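Local coordinates for protein putative efflux transporter (Bacteroides eggerthii, PDB 4L8J) that probably serves as the periplasmic adaptor of an efflux pump, linking an inner-membrane transporter to an outer-membrane channel, at residues Ser17-Leu22 with Pro249-Lys254; Arg93-Gly96 with Ser101-Glu104; Thr129-Pro134 with Glu154-Leu159; Arg163-Lys168 with Ala224-Thr229; Tyr177-Lys182 with Thr213-Thr218. One frame throughout, in Å; residues are numbered along the deposited sequence.

The five contacts mark points along an elongated chain. Contact 2 lies far out at the tip of the helical hairpin, about 85 Å from contact 1 between centres, and both are surface contacts. Contacts 3 and 5 are buried and wholly apolar: contact 3 joins the two sheets of the barrel-sandwich domain, whereas contact 5 packs a short helix on a strand of the six-stranded barrel. Contact 4, partly buried at the end of the same barrel, sets a leucine against a phenylalanine, an arginine and a shared water, and touches contact 5 through neighbouring strands 166-171 and 215-221. Contact 1 reaches this barrel through strand 20-29 and touches contact 5 where Ile21 packs on Leu178; its bridge again runs through water.

Contact 1. Residues Ser17-Leu22 with Pro249-Lys254; sequences SQSVIL and PFIEEK
Ile251 reaches the turn at Ser17-Val20 with a single methyl, and this makes the tighter half of the contact. Its CD1 lies 3.8 Å from OE1 of Gln18 and 4.3 Å from CB of Ser19. The isoleucine sends CG1 out anti to its carbonyl carbon (chi1 -73°) and continues extended, and Gln18 is also stretched out. The two side chains cross at about a right angle and meet over a small area. An isoleucine suits the place because its long branch can span the gap between two loops. Those loops sit where the chain enters and leaves the six-stranded barrel: a type I beta turn leads into strand 20-29, and Pro249-Lys254 follows strand 238-246, as at the junction of barrel and membrane-proximal domain in related adaptors. On the looser side, polar groups meet through solvent. One water donates to OG of Ser19 at 3.0 Å and accepts from NZ of Lys254 at 2.8 Å. Bent near its base and extended beyond, the lysine runs back along its own loop, where NZ of Lys254 donates to O of Ile251 in the carbonyl plane, at 2.8 Å. Serine suits its place because its short hydroxyl can take a bond from the water while also pairing with Asp246. Gln18 packs further on Leu299 of the second subunit.

Contact 2. Residues Arg93-Gly96 with Ser101-Glu104; sequences RLLG and SLQE
Leu95 and Leu102 both send CG away from the backbone N, beside the carbonyl carbon (chi1 -176° for Leu95), and this brings the end of each side chain toward the other helix. The contact belongs to the tip of an antiparallel helical hairpin, in which helix 68-95 ends, a short loop reverses the chain, and helix 102-127 sets off back. Such hairpins are a hallmark of the adaptors of this family, and their tips probably face the outer-membrane channel.

The leucines cross obliquely, and the branches do the touching: CD2 of Leu95 meets CD1 of Leu102 at 3.9 Å. The other branch of Leu95 turns to the backbone of the second helix, its CD1 lying 4.2 Å from CA of Leu102. Leu102 differs in the next torsion, where chi2 of 91° departs from a staggered value; its CB bond does not aim at the first helix, yet the end of the side chain comes nearer to it. Leucine suits the place of Leu95, because a forked, flexible side chain can touch both a neighbouring side chain and the backbone of the facing helix. Leu95 also packs on Ile100 of the connecting loop, which adds to the small apolar cluster at an otherwise exposed tip.

Ser101 starts the second helix as its N-cap. A short hydroxyl side chain fits here because it can turn back on the first turn of the helix, whose amides lack carbonyl partners: N of Glu104 donates to OG of Ser101 at 3.3 Å, with an angle of 149° at the hydrogen.

Contact 3. Residues Thr129-Pro134 with Glu154-Leu159; sequences TKLLAP and EGIVRL
Ile156 meets Leu131 from its first side-chain carbon onward. CB of Ile156 lies 3.8 Å from CD2 of Leu131, its CG1 stands at the same 3.8 Å from that methyl, and its CG2 follows at 4.0 Å; only its CD1, at the far end, runs on past it, 5.1 Å away. One methyl of the leucine is thus set against the branch point of the isoleucine, and the two side chains slide past each other in opposite directions. A beta-branched residue suits this place because it offers three carbons close to its own backbone. Further along, Leu159 extends with CG anti to its backbone N (chi1 179°), which brings its CD2 to within 3.7 Å of CD of Pro134. The same methyl of Leu159 lies 4.3 Å from CB of Ala133, whose small side chain leaves room for it. These apolar pairs join the two facing sheets of the barrel-sandwich domain, the lipoyl-like fold of the family. Strand 130-132, which follows helix 102-127, pairs with strand 61-65 in one sheet; strand 155-161 lies between strands 34-38 and 137-142 in the other.

Contact 4. Residues Arg163-Lys168 with Ala224-Thr229; sequences RKLRIK and AAFDRT
A single water joins Lys164 to Arg228: it donates to O of Lys164 at 3.1 Å and accepts from NH2 of Arg228 at 3.0 Å, lying in the plane of the guanidinium at its edge. The arginine reaches this point by a bend at chi3 (79°), which turns its head across Leu165. CD1 of Leu165 then sits over one face of the guanidinium, offset toward the rim and 3.4 Å from NH2 of Arg228. The flat group is used in two ways, with its edge for a polar partner and its face for a methyl.

The same CD1 of Leu165 also reaches the ring of Phe226, where it lies near the ring plane, at the edge, 4.0 Å from CE2. Leu165 thereby fits between a charged head and an aromatic edge, while it packs further on Ile221, Phe190 and Val233. Phe226 is the centre of an inverse gamma turn, and its ring meets that of Phe198 edge-to-face. This contact lies at one end of the six-stranded barrel, where the chain enters strand 166-171 and the loop after strand 215-221 folds over it.

The loop braces itself through Asp227. OG1 of Thr229 donates to OD1 of Asp227 at 2.8 Å, coming from above the carboxylate plane, and N of Thr229 makes a weak second bond to the same oxygen. Arginine suits its place because it can pack on leucine and still keep its N-H groups for water, so a loop of mixed character can cover a buried leucine, with phenylalanine on its apolar side and arginine on its watered side.

Contact 5. Residues Tyr177-Lys182 with Thr213-Thr218; sequences YLLRAK and TGIPVT
Leu179 meets Ile215 and Val217 with no flat group between them; within the two segments the one aromatic ring, that of Tyr177, takes no part in the meeting and has CG of its neighbour Leu178 on one face, 3.7 Å above the plane and offset toward the rim. The contact belongs to the six-stranded antiparallel barrel, whose opening is covered by the short helix 176-180, as in other adaptors of this kind. Leu179 points from the helix toward strand 215-221, and its CD1 touches both strand residues. CD1 of Leu179 approaches CG2 of Ile215 at 3.8 Å, and it also lies 4.0 Å from CD1 of the same isoleucine. CD2 of Leu179 adds a second touch on the valine, 4.1 Å from CG2 of Val217. With CG anti to the carbonyl carbon (chi1 -74°) and an extended chi2, the leucine reaches both residues tip to tip. Ile215 and Val217 turn to the same side of the strand because they alternate with Pro216, whose CB is directed away from the helix. Beta-branched residues suit a barrel strand, and leucine suits a helix that must reach across to it. Val171 of the neighbouring strand also packs on Leu179, and Tyr205 on both strand residues. Outside the core the helix is tied by Arg180, which forms a salt bridge with Asp207. The valine uses one branch for both methyls of the leucine, since CG2 of Val217 also stands 4.0 Å from CD1 of Leu179.

Contact 1. Residues Ser17-Leu22 with Pro249-Lys254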
# COMPACT_ATOMS: atom_id res chain seq x y z
N SER A 17 -2.10 16.20 -6.60
CA SER A 17 -1.01 15.32 -6.99
C SER A 17 -0.71 14.41 -5.79
O SER A 17 -0.65 14.90 -4.67
CB SER A 17 0.21 16.14 -7.38
OG SER A 17 1.25 15.27 -7.80
N GLN A 18 -0.60 13.10 -6.01
CA GLN A 18 -0.39 12.15 -4.90
C GLN A 18 0.70 12.56 -3.89
O GLN A 18 0.45 12.53 -2.68
CB GLN A 18 -0.05 10.76 -5.48
CG GLN A 18 0.32 9.73 -4.43
CD GLN A 18 0.87 8.49 -5.06
OE1 GLN A 18 1.54 8.51 -6.10
NE2 GLN A 18 0.57 7.36 -4.44
N SER A 19 1.88 12.93 -4.38
CA SER A 19 3.02 13.15 -3.49
C SER A 19 3.31 14.62 -3.12
O SER A 19 4.34 14.87 -2.48
CB SER A 19 4.28 12.55 -4.12
OG SER A 19 4.60 13.23 -5.32
N VAL A 20 2.48 15.56 -3.56
CA VAL A 20 2.66 16.97 -3.24
C VAL A 20 1.93 17.24 -1.92
O VAL A 20 0.72 17.06 -1.84
CB VAL A 20 2.21 17.92 -4.39
CG1 VAL A 20 2.23 19.40 -3.96
CG2 VAL A 20 3.09 17.73 -5.62
N ILE A 21 2.67 17.62 -0.88
CA ILE A 21 2.11 17.95 0.42
C ILE A 21 1.88 19.45 0.50
O ILE A 21 2.76 20.23 0.17
CB ILE A 21 3.01 17.45 1.59
CG1 ILE A 21 3.40 15.96 1.45
CG2 ILE A 21 2.39 17.80 2.99
CD1 ILE A 21 2.24 14.94 1.44
N LEU A 22 0.68 19.86 0.92
CA LEU A 22 0.32 21.26 1.06
C LEU A 22 0.05 21.58 2.52
O LEU A 22 -0.61 20.79 3.20
CB LEU A 22 -0.93 21.58 0.23
CG LEU A 22 -0.92 21.21 -1.26
CD1 LEU A 22 -2.32 21.43 -1.85
CD2 LEU A 22 0.07 22.05 -2.03
N PRO A 249 9.57 13.35 -5.79
CA PRO A 249 9.69 13.86 -7.17
C PRO A 249 10.14 12.80 -8.18
O PRO A 249 9.85 12.93 -9.36
CB PRO A 249 10.72 15.00 -7.05
CG PRO A 249 11.57 14.61 -5.85
CD PRO A 249 10.57 13.98 -4.89
N PHE A 250 10.78 11.75 -7.71
CA PHE A 250 11.30 10.62 -8.49
C PHE A 250 10.21 9.80 -9.18
O PHE A 250 10.54 9.04 -10.10
CB PHE A 250 12.12 9.69 -7.57
CG PHE A 250 11.45 9.29 -6.27
CD1 PHE A 250 10.58 8.20 -6.22
CD2 PHE A 250 11.69 10.01 -5.10
CE1 PHE A 250 9.95 7.86 -5.02
CE2 PHE A 250 11.08 9.63 -3.89
CZ PHE A 250 10.21 8.57 -3.86
N ILE A 251 8.92 9.90 -8.73
CA ILE A 251 7.81 9.10 -9.29
C ILE A 251 7.71 9.38 -10.79
O ILE A 251 7.64 10.54 -11.18
CB ILE A 251 6.46 9.32 -8.56
CG1 ILE A 251 6.49 8.65 -7.17
CG2 ILE A 251 5.23 8.82 -9.40
CD1 ILE A 251 5.25 9.03 -6.30
N GLU A 252 7.79 8.32 -11.61
CA GLU A 252 7.73 8.47 -13.07
C GLU A 252 6.31 8.88 -13.54
O GLU A 252 6.13 10.01 -14.00
CB GLU A 252 8.19 7.19 -13.78
CG GLU A 252 8.36 7.36 -15.28
CD GLU A 252 8.75 6.11 -16.05
OE1 GLU A 252 8.78 5.01 -15.45
OE2 GLU A 252 9.02 6.23 -17.27
N GLU A 253 5.31 7.98 -13.42
CA GLU A 253 3.92 8.27 -13.82
C GLU A 253 3.16 8.88 -12.63
O GLU A 253 2.78 8.17 -11.70
CB GLU A 253 3.19 7.04 -14.41
CG GLU A 253 3.19 5.75 -13.59
CD GLU A 253 1.88 4.97 -13.50
OE1 GLU A 253 1.02 5.12 -14.40
OE2 GLU A 253 1.74 4.19 -12.54
N LYS A 254 2.97 10.21 -12.65
CA LYS A 254 2.28 10.98 -11.62
C LYS A 254 0.81 10.55 -11.49
O LYS A 254 0.11 10.43 -12.50
CB LYS A 254 2.36 12.48 -11.92
CG LYS A 254 3.76 13.01 -12.26
CD LYS A 254 4.75 12.91 -11.12
CE LYS A 254 6.12 13.41 -11.54
NZ LYS A 254 7.13 13.23 -10.45
O HOH W 1 5.93 13.37 -7.97

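Contact 2. Residues Arg93-Gly96 with Ser101-Glu104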
# COMPACT_ATOMS: atom_id res chain seq x y z
N ARG A 93 60.27 71.97 -9.32
CA ARG A 93 61.18 72.30 -10.41
C ARG A 93 62.41 73.05 -9.89
O ARG A 93 63.51 72.69 -10.30
CB ARG A 93 60.47 73.11 -11.50
CG ARG A 93 59.80 72.23 -12.54
CD ARG A 93 59.61 72.94 -13.88
NE ARG A 93 59.10 74.31 -13.75
CZ ARG A 93 57.83 74.63 -13.55
NH1 ARG A 93 56.90 73.68 -13.45
NH2 ARG A 93 57.47 75.90 -13.44
N LEU A 94 62.22 74.03 -8.96
CA LEU A 94 63.29 74.81 -8.32
C LEU A 94 64.20 73.93 -7.44
O LEU A 94 65.42 74.16 -7.39
CB LEU A 94 62.69 75.93 -7.43
CG LEU A 94 62.06 77.15 -8.11
CD1 LEU A 94 61.38 78.02 -7.09
CD2 LEU A 94 63.09 77.97 -8.83
N LEU A 95 63.60 72.99 -6.67
CA LEU A 95 64.40 72.11 -5.81
C LEU A 95 65.20 71.12 -6.66
O LEU A 95 66.35 70.86 -6.35
CB LEU A 95 63.52 71.36 -4.78
CG LEU A 95 64.25 70.47 -3.75
CD1 LEU A 95 65.17 71.29 -2.84
CD2 LEU A 95 63.26 69.71 -2.93
N GLY A 96 64.57 70.60 -7.73
CA GLY A 96 65.16 69.65 -8.68
C GLY A 96 66.45 70.12 -9.34
O GLY A 96 67.21 69.29 -9.86
N SER A 101 65.73 76.31 -1.05
CA SER A 101 66.03 75.49 0.11
C SER A 101 65.03 74.35 0.28
O SER A 101 63.85 74.51 -0.08
CB SER A 101 66.01 76.30 1.40
OG SER A 101 64.88 77.13 1.49
N LEU A 102 65.47 73.24 0.88
CA LEU A 102 64.57 72.15 1.18
C LEU A 102 63.51 72.65 2.19
O LEU A 102 62.33 72.29 2.06
CB LEU A 102 65.28 70.90 1.70
CG LEU A 102 64.29 69.79 1.97
CD1 LEU A 102 64.08 68.89 0.78
CD2 LEU A 102 64.45 69.19 3.31
N GLN A 103 63.93 73.50 3.14
CA GLN A 103 63.10 74.15 4.17
C GLN A 103 61.90 74.85 3.53
O GLN A 103 60.79 74.67 4.00
CB GLN A 103 63.94 75.18 4.94
CG GLN A 103 63.20 75.85 6.11
CD GLN A 103 63.91 77.07 6.67
OE1 GLN A 103 65.08 77.03 7.05
NE2 GLN A 103 63.17 78.16 6.79
N GLU A 104 62.15 75.66 2.48
CA GLU A 104 61.13 76.41 1.76
C GLU A 104 60.24 75.45 0.98
O GLU A 104 59.03 75.62 1.02
CB GLU A 104 61.78 77.47 0.83
CG GLU A 104 60.81 78.41 0.14
CD GLU A 104 59.83 79.19 0.98
OE1 GLU A 104 60.20 79.61 2.10
OE2 GLU A 104 58.71 79.47 0.48

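Contact 3. Residues Thr129-Pro134 with Glu154-Leu159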
# COMPACT_ATOMS: atom_id res chain seq x y z
N THR A 129 24.83 69.88 0.89
CA THR A 129 23.71 70.86 0.90
C THR A 129 22.44 70.20 0.34
O THR A 129 21.34 70.70 0.57
CB THR A 129 24.05 72.14 0.13
OG1 THR A 129 24.36 71.84 -1.24
CG2 THR A 129 25.16 72.95 0.78
N LYS A 130 22.58 69.07 -0.38
CA LYS A 130 21.44 68.31 -0.92
C LYS A 130 21.35 67.00 -0.19
O LYS A 130 22.30 66.21 -0.25
CB LYS A 130 21.58 68.07 -2.44
CG LYS A 130 21.78 69.35 -3.26
CD LYS A 130 20.67 69.57 -4.25
CE LYS A 130 20.76 70.92 -4.93
NZ LYS A 130 21.69 70.89 -6.09
N LEU A 131 20.26 66.78 0.55
CA LEU A 131 20.07 65.51 1.27
C LEU A 131 19.33 64.54 0.35
O LEU A 131 18.27 64.88 -0.15
CB LEU A 131 19.32 65.77 2.59
CG LEU A 131 18.90 64.57 3.44
CD1 LEU A 131 20.12 63.79 3.94
CD2 LEU A 131 18.04 65.05 4.62
N LEU A 132 19.92 63.39 0.05
CA LEU A 132 19.35 62.43 -0.90
C LEU A 132 18.88 61.15 -0.21
O LEU A 132 19.37 60.83 0.88
CB LEU A 132 20.39 62.08 -1.99
CG LEU A 132 21.13 63.26 -2.66
CD1 LEU A 132 22.18 62.74 -3.62
CD2 LEU A 132 20.18 64.20 -3.41
N ALA A 133 17.95 60.41 -0.84
CA ALA A 133 17.47 59.15 -0.29
C ALA A 133 18.59 58.09 -0.39
O ALA A 133 19.13 57.89 -1.49
CB ALA A 133 16.21 58.69 -1.01
N PRO A 134 19.02 57.48 0.73
CA PRO A 134 20.13 56.51 0.66
C PRO A 134 19.69 55.16 0.06
O PRO A 134 20.55 54.34 -0.33
CB PRO A 134 20.57 56.38 2.13
CG PRO A 134 19.31 56.60 2.90
CD PRO A 134 18.51 57.63 2.11
N GLU A 154 20.27 66.57 12.79
CA GLU A 154 18.87 66.88 13.10
C GLU A 154 17.97 66.17 12.08
O GLU A 154 18.15 66.35 10.87
CB GLU A 154 18.65 68.40 13.08
CG GLU A 154 17.32 68.85 13.65
CD GLU A 154 17.16 70.34 13.87
OE1 GLU A 154 18.19 71.06 13.91
OE2 GLU A 154 16.00 70.79 14.05
N GLY A 155 17.05 65.34 12.58
CA GLY A 155 16.11 64.58 11.76
C GLY A 155 15.33 65.44 10.78
O GLY A 155 14.76 66.46 11.18
N ILE A 156 15.36 65.07 9.49
CA ILE A 156 14.64 65.82 8.46
C ILE A 156 13.37 65.02 8.09
O ILE A 156 12.28 65.57 8.09
CB ILE A 156 15.57 66.13 7.25
CG1 ILE A 156 16.85 66.92 7.68
CG2 ILE A 156 14.82 66.81 6.10
CD1 ILE A 156 16.69 68.33 8.31
N VAL A 157 13.54 63.73 7.79
CA VAL A 157 12.47 62.78 7.50
C VAL A 157 12.84 61.41 8.08
O VAL A 157 14.02 61.13 8.32
CB VAL A 157 12.10 62.63 5.99
CG1 VAL A 157 11.58 63.92 5.36
CG2 VAL A 157 13.23 61.99 5.16
N ARG A 158 11.82 60.55 8.24
CA ARG A 158 11.92 59.15 8.63
C ARG A 158 11.54 58.38 7.39
O ARG A 158 10.44 58.54 6.89
CB ARG A 158 11.01 58.82 9.83
CG ARG A 158 11.40 59.62 11.08
CD ARG A 158 10.41 59.52 12.22
NE ARG A 158 10.95 60.17 13.41
CZ ARG A 158 10.39 60.12 14.62
NH1 ARG A 158 9.28 59.43 14.81
NH2 ARG A 158 10.96 60.74 15.64
N LEU A 159 12.51 57.66 6.81
CA LEU A 159 12.38 56.89 5.58
C LEU A 159 12.39 55.38 5.90
O LEU A 159 13.34 54.89 6.53
CB LEU A 159 13.56 57.26 4.65
CG LEU A 159 13.65 56.54 3.29
CD1 LEU A 159 12.59 57.03 2.32
CD2 LEU A 159 15.02 56.69 2.66

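Contact 4. Residues Arg163-Lys168 with Ala224-Thr229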
# COMPACT_ATOMS: atom_id res chain seq x y z
N ARG A 163 12.56 47.95 -0.14
CA ARG A 163 13.14 47.02 -1.11
C ARG A 163 12.59 45.59 -0.94
O ARG A 163 12.38 44.90 -1.93
CB ARG A 163 14.68 47.00 -1.02
N LYS A 164 12.37 45.16 0.33
CA LYS A 164 11.95 43.80 0.62
C LYS A 164 10.70 43.72 1.47
O LYS A 164 10.61 44.34 2.53
CB LYS A 164 13.08 43.05 1.35
CG LYS A 164 14.31 42.80 0.49
CD LYS A 164 15.44 42.19 1.31
CE LYS A 164 16.70 42.04 0.51
NZ LYS A 164 17.86 41.71 1.39
N LEU A 165 9.77 42.87 1.07
CA LEU A 165 8.62 42.65 1.93
C LEU A 165 8.81 41.29 2.61
O LEU A 165 8.64 40.25 1.98
CB LEU A 165 7.28 42.76 1.20
CG LEU A 165 6.16 43.00 2.20
CD1 LEU A 165 5.44 44.25 1.92
CD2 LEU A 165 5.32 41.79 2.42
N ARG A 166 9.23 41.32 3.87
CA ARG A 166 9.51 40.17 4.71
C ARG A 166 8.28 39.74 5.48
O ARG A 166 7.55 40.57 6.03
CB ARG A 166 10.64 40.45 5.69
CG ARG A 166 12.00 40.35 5.10
CD ARG A 166 13.03 40.63 6.18
NE ARG A 166 14.37 40.63 5.63
CZ ARG A 166 14.97 41.69 5.08
NH1 ARG A 166 14.34 42.86 5.02
NH2 ARG A 166 16.20 41.59 4.60
N ILE A 167 8.07 38.42 5.52
CA ILE A 167 6.97 37.77 6.22
C ILE A 167 7.58 36.73 7.12
O ILE A 167 8.38 35.91 6.65
CB ILE A 167 5.96 37.17 5.21
CG1 ILE A 167 5.17 38.29 4.49
CG2 ILE A 167 5.01 36.14 5.89
CD1 ILE A 167 4.67 37.93 3.21
N LYS A 168 7.19 36.75 8.41
CA LYS A 168 7.65 35.78 9.38
C LYS A 168 6.50 34.87 9.79
O LYS A 168 5.36 35.30 9.86
CB LYS A 168 8.30 36.49 10.60
CG LYS A 168 8.64 35.60 11.83
CD LYS A 168 9.75 34.53 11.61
N ALA A 224 6.34 39.69 -9.74
CA ALA A 224 6.20 40.89 -10.57
C ALA A 224 4.84 41.60 -10.34
O ALA A 224 4.80 42.83 -10.34
CB ALA A 224 6.35 40.53 -12.05
N ALA A 225 3.75 40.81 -10.10
CA ALA A 225 2.40 41.33 -9.86
C ALA A 225 2.29 42.08 -8.52
O ALA A 225 1.30 42.81 -8.32
CB ALA A 225 1.38 40.21 -9.91
N PHE A 226 3.28 41.93 -7.61
CA PHE A 226 3.23 42.61 -6.32
C PHE A 226 3.62 44.07 -6.47
O PHE A 226 4.79 44.44 -6.30
CB PHE A 226 4.09 41.92 -5.24
CG PHE A 226 3.81 42.46 -3.86
CD1 PHE A 226 2.57 42.27 -3.26
CD2 PHE A 226 4.78 43.17 -3.16
CE1 PHE A 226 2.30 42.78 -1.99
CE2 PHE A 226 4.52 43.67 -1.88
CZ PHE A 226 3.27 43.48 -1.31
N ASP A 227 2.62 44.89 -6.82
CA ASP A 227 2.71 46.34 -6.99
C ASP A 227 2.25 46.98 -5.69
O ASP A 227 1.08 46.84 -5.31
CB ASP A 227 1.82 46.75 -8.18
CG ASP A 227 2.02 48.14 -8.75
OD1 ASP A 227 2.55 49.01 -8.02
OD2 ASP A 227 1.61 48.37 -9.91
N ARG A 228 3.19 47.61 -4.96
CA ARG A 228 2.90 48.20 -3.64
C ARG A 228 2.05 49.48 -3.72
O ARG A 228 1.51 49.92 -2.70
CB ARG A 228 4.20 48.44 -2.87
CG ARG A 228 4.90 47.14 -2.50
CD ARG A 228 6.16 47.35 -1.69
NE ARG A 228 5.86 47.61 -0.29
CZ ARG A 228 6.67 47.32 0.72
NH1 ARG A 228 7.83 46.72 0.49
NH2 ARG A 228 6.30 47.58 1.97
N THR A 229 1.87 50.04 -4.94
CA THR A 229 0.98 51.19 -5.17
C THR A 229 -0.47 50.67 -5.15
O THR A 229 -1.37 51.42 -4.77
CB THR A 229 1.32 51.93 -6.48
OG1 THR A 229 0.82 51.19 -7.59
CG2 THR A 229 2.81 52.21 -6.64
O HOH W 2 8.52 46.36 3.63

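Contact 5. Residues Tyr177-Lys182 with Thr213-Thr218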
# COMPACT_ATOMS: atom_id res chain seq x y z
N TYR A 177 10.83 18.35 7.51
CA TYR A 177 11.03 17.61 6.24
C TYR A 177 10.37 18.33 5.06
O TYR A 177 10.88 18.28 3.94
CB TYR A 177 10.54 16.16 6.36
CG TYR A 177 9.03 15.98 6.39
CD1 TYR A 177 8.31 16.21 7.56
CD2 TYR A 177 8.34 15.51 5.29
CE1 TYR A 177 6.93 16.03 7.61
CE2 TYR A 177 6.96 15.31 5.33
CZ TYR A 177 6.26 15.59 6.49
OH TYR A 177 4.89 15.40 6.55
N LEU A 178 9.25 19.04 5.32
CA LEU A 178 8.57 19.79 4.26
C LEU A 178 9.38 21.01 3.88
O LEU A 178 9.44 21.32 2.70
CB LEU A 178 7.11 20.15 4.61
CG LEU A 178 6.19 18.93 4.87
CD1 LEU A 178 4.87 19.35 5.50
CD2 LEU A 178 5.99 18.10 3.62
N LEU A 179 10.04 21.68 4.85
CA LEU A 179 10.90 22.83 4.56
C LEU A 179 12.19 22.42 3.84
O LEU A 179 12.71 23.18 3.05
CB LEU A 179 11.27 23.60 5.83
CG LEU A 179 10.17 24.45 6.47
CD1 LEU A 179 10.55 24.84 7.89
CD2 LEU A 179 9.89 25.71 5.65
N ARG A 180 12.70 21.21 4.14
CA ARG A 180 13.91 20.69 3.53
C ARG A 180 13.65 20.11 2.11
O ARG A 180 14.61 19.96 1.36
CB ARG A 180 14.53 19.60 4.42
CG ARG A 180 15.24 20.15 5.64
CD ARG A 180 15.61 19.02 6.59
NE ARG A 180 16.59 19.45 7.59
CZ ARG A 180 17.05 18.69 8.58
NH1 ARG A 180 16.59 17.44 8.74
NH2 ARG A 180 17.95 19.17 9.43
N ALA A 181 12.40 19.75 1.76
CA ALA A 181 12.11 19.17 0.45
C ALA A 181 12.61 20.07 -0.67
O ALA A 181 12.47 21.30 -0.60
CB ALA A 181 10.62 18.90 0.28
N LYS A 182 13.25 19.45 -1.68
CA LYS A 182 13.80 20.17 -2.83
C LYS A 182 12.69 20.90 -3.56
O LYS A 182 11.59 20.36 -3.77
CB LYS A 182 14.51 19.19 -3.80
N THR A 213 10.70 24.18 19.82
CA THR A 213 10.01 25.47 19.95
C THR A 213 9.46 25.99 18.59
O THR A 213 9.09 27.16 18.49
CB THR A 213 10.96 26.50 20.60
OG1 THR A 213 12.25 26.42 19.99
CG2 THR A 213 11.10 26.28 22.12
N GLY A 214 9.38 25.12 17.58
CA GLY A 214 8.92 25.52 16.25
C GLY A 214 10.06 26.06 15.41
O GLY A 214 11.15 26.33 15.92
N ILE A 215 9.83 26.18 14.11
CA ILE A 215 10.85 26.66 13.17
C ILE A 215 10.48 28.06 12.68
O ILE A 215 9.60 28.17 11.83
CB ILE A 215 11.06 25.68 11.98
CG1 ILE A 215 11.33 24.24 12.47
CG2 ILE A 215 12.20 26.16 11.01
CD1 ILE A 215 10.86 23.20 11.48
N PRO A 216 11.12 29.13 13.20
CA PRO A 216 10.84 30.48 12.67
C PRO A 216 11.41 30.58 11.24
O PRO A 216 12.57 30.20 10.97
CB PRO A 216 11.56 31.44 13.64
CG PRO A 216 12.18 30.58 14.73
CD PRO A 216 12.17 29.14 14.24
N VAL A 217 10.55 31.00 10.32
CA VAL A 217 10.85 31.11 8.89
C VAL A 217 10.66 32.56 8.46
O VAL A 217 9.66 33.17 8.82
CB VAL A 217 9.96 30.17 8.03
CG1 VAL A 217 10.37 30.23 6.55
CG2 VAL A 217 9.99 28.71 8.51
N THR A 218 11.55 33.06 7.61
CA THR A 218 11.38 34.36 6.97
C THR A 218 11.33 34.14 5.47
O THR A 218 12.17 33.43 4.92
CB THR A 218 12.47 35.37 7.39
OG1 THR A 218 12.44 35.48 8.80
CG2 THR A 218 12.19 36.76 6.83